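Local coordinates for protein branched-chain-amino-acid aminotransferase (Pseudomonas aeruginosa, PDB 6NST) that probably transfers the amino group of leucine, isoleucine or valine to 2-oxoglutarate in a pyridoxal 5'-phosphate-dependent reaction, at residues Val41-Thr46 with Ala96-Met101. The protein carries 1 engineered substitution. Numbering follows the deposited sequence.
Sequences VRAYDT and AYIRPM
Val41-Ala43 and Ala96-Ile98 pair as neighbouring antiparallel strands inside the small-domain sheet of a class-IV aminotransferase, flanked by strands 51-53 and 118-126. Val41 with Ile98 and Ala43 with Ala96 are hydrogen-bonded pairs, with Arg42 and Tyr97 the non-hydrogen-bonded pair between them. Ile98 N gives a short, nearly straight bond to Val41 O (2.6 Å, 170° at the hydrogen), and Ala43 N hydrogen-bonds Ala96 O at 2.8 Å; Val41 N to Ile98 O and Ala96 N to Ala43 O close the two pairs. On the face of Val41, Ala43, Ala96 and Ile98 the contact is apolar: Val41 CB lies 3.9 Å from Ile98 CB, while Val41 CG2 packs 3.9 Å from CD of the Pro100 ring. Ile52 and Ile122, on the neighbouring strands, extend this apolar layer. The other face carries Arg42 and Tyr97, whose side chains cross at about a right angle. The Arg42 chain bends at chi2 (-70°), bringing CD to the edge of the Tyr97 ring, 4.0 Å from CD1. Tyr44 OH sits over one face of the Arg42 guanidinium, and Trp127 adds a cation-pi contact. Tyr97 lies near Lys160, which probably carries the cofactor in the active enzyme but is unmodified here, consistent with this face bordering the active site. Arg99, also hydrogen-bonded to His32 and Tyr33 of the second subunit, steadies the Tyr97 phenol: Arg99 NH2 donates in the guanidinium plane to Tyr97 OH at 3.0 Å.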
loop_
_atom_site.group_PDB
_atom_site.type_symbol
_atom_site.label_atom_id
_atom_site.label_comp_id
_atom_site.label_asym_id
_atom_site.label_seq_id
_atom_site.Cartn_x
_atom_site.Cartn_y
_atom_site.Cartn_z
ATOM N N VAL A 41 12.919 27.344 17.040
ATOM C CA VAL A 41 12.618 28.760 16.887
ATOM C C VAL A 41 13.925 29.525 16.739
ATOM O O VAL A 41 14.954 29.154 17.313
ATOM C CB VAL A 41 11.793 29.298 18.081
ATOM C CG1 VAL A 41 11.129 30.613 17.721
ATOM C CG2 VAL A 41 10.750 28.274 18.518
ATOM N N ARG A 42 13.883 30.599 15.955
ATOM C CA ARG A 42 15.051 31.430 15.700
ATOM C C ARG A 42 14.822 32.841 16.221
ATOM O O ARG A 42 13.716 33.383 16.119
ATOM C CB ARG A 42 15.384 31.488 14.205
ATOM C CG ARG A 42 16.058 30.243 13.658
ATOM C CD ARG A 42 17.482 30.100 14.165
ATOM N NE ARG A 42 18.353 31.149 13.646
ATOM C CZ ARG A 42 18.914 31.124 12.442
ATOM N NH1 ARG A 42 19.696 32.122 12.054
ATOM N NH2 ARG A 42 18.693 30.104 11.623
ATOM N N ALA A 43 15.877 33.429 16.780
ATOM C CA ALA A 43 15.914 34.845 17.113
ATOM C C ALA A 43 16.983 35.501 16.253
ATOM O O ALA A 43 18.117 35.015 16.192
ATOM C CB ALA A 43 16.207 35.067 18.600
ATOM N N TYR A 44 16.617 36.587 15.580
ATOM C CA TYR A 44 17.513 37.281 14.670
ATOM C C TYR A 44 17.857 38.668 15.194
ATOM O O TYR A 44 17.124 39.262 15.991
ATOM C CB TYR A 44 16.898 37.401 13.273
ATOM C CG TYR A 44 16.855 36.101 12.513
ATOM C CD1 TYR A 44 17.923 35.705 11.722
ATOM C CD2 TYR A 44 15.747 35.270 12.585
ATOM C CE1 TYR A 44 17.889 34.517 11.025
ATOM C CE2 TYR A 44 15.705 34.080 11.888
ATOM C CZ TYR A 44 16.779 33.706 11.112
ATOM O OH TYR A 44 16.741 32.518 10.417
ATOM N N ASP A 45 18.993 39.176 14.727
ATOM C CA ASP A 45 19.432 40.533 15.031
ATOM C C ASP A 45 18.749 41.491 14.061
ATOM O O ASP A 45 19.077 41.517 12.870
ATOM C CB ASP A 45 20.951 40.627 14.930
ATOM C CG ASP A 45 21.479 42.001 15.289
ATOM O OD1 ASP A 45 20.753 42.775 15.946
ATOM O OD2 ASP A 45 22.625 42.309 14.905
ATOM N N THR A 46 17.798 42.271 14.562
ATOM C CA THR A 46 17.035 43.216 13.763
ATOM C C THR A 46 17.395 44.649 14.136
ATOM O O THR A 46 17.950 44.898 15.211
ATOM C CB THR A 46 15.529 43.002 13.961
ATOM O OG1 THR A 46 15.126 43.592 15.201
ATOM C CG2 THR A 46 15.200 41.518 13.975
ATOM N N ALA A 96 19.888 33.542 18.161
ATOM C CA ALA A 96 19.860 32.249 18.826
ATOM C C ALA A 96 18.895 31.306 18.130
ATOM O O ALA A 96 17.968 31.726 17.431
ATOM C CB ALA A 96 19.472 32.394 20.301
ATOM N N TYR A 97 19.140 30.018 18.338
ATOM C CA TYR A 97 18.174 28.966 18.067
ATOM C C TYR A 97 17.550 28.560 19.393
ATOM O O TYR A 97 18.267 28.316 20.371
ATOM C CB TYR A 97 18.843 27.767 17.390
ATOM C CG TYR A 97 17.922 26.600 17.108
ATOM C CD1 TYR A 97 17.250 26.497 15.896
ATOM C CD2 TYR A 97 17.737 25.593 18.047
ATOM C CE1 TYR A 97 16.412 25.429 15.634
ATOM C CE2 TYR A 97 16.902 24.524 17.794
ATOM C CZ TYR A 97 16.242 24.446 16.587
ATOM O OH TYR A 97 15.411 23.378 16.336
ATOM N N ILE A 98 16.224 28.505 19.432
ATOM C CA ILE A 98 15.486 28.227 20.656
ATOM C C ILE A 98 14.858 26.848 20.541
ATOM O O ILE A 98 14.302 26.491 19.494
ATOM C CB ILE A 98 14.415 29.299 20.925
ATOM C CG1 ILE A 98 14.923 30.671 20.485
ATOM C CG2 ILE A 98 14.049 29.315 22.399
ATOM C CD1 ILE A 98 13.849 31.734 20.449
ATOM N N ARG A 99 14.943 26.074 21.623
ATOM C CA ARG A 99 14.390 24.726 21.688
ATOM C C ARG A 99 13.377 24.672 22.826
ATOM O O ARG A 99 13.720 24.312 23.966
ATOM C CB ARG A 99 15.495 23.685 21.867
ATOM C CG ARG A 99 14.998 22.256 22.064
ATOM C CD ARG A 99 14.021 21.844 20.980
ATOM N NE ARG A 99 14.641 21.820 19.660
ATOM C CZ ARG A 99 15.245 20.756 19.141
ATOM N NH1 ARG A 99 15.312 19.626 19.832
ATOM N NH2 ARG A 99 15.782 20.822 17.931
ATOM N N PRO A 100 12.126 25.053 22.570
ATOM C CA PRO A 100 11.058 24.739 23.524
ATOM C C PRO A 100 10.718 23.260 23.417
ATOM O O PRO A 100 10.578 22.725 22.316
ATOM C CB PRO A 100 9.889 25.624 23.071
ATOM C CG PRO A 100 10.466 26.573 22.045
ATOM C CD PRO A 100 11.630 25.855 21.439
ATOM N N MET A 101 10.604 22.597 24.564
ATOM C CA MET A 101 10.404 21.155 24.565
ATOM C C MET A 101 9.514 20.762 25.733
ATOM O O MET A 101 9.767 21.157 26.875
ATOM C CB MET A 101 11.746 20.415 24.626
ATOM C CG MET A 101 11.678 18.963 24.186
ATOM S SD MET A 101 11.378 17.826 25.549
ATOM C CE MET A 101 13.002 17.783 26.306
#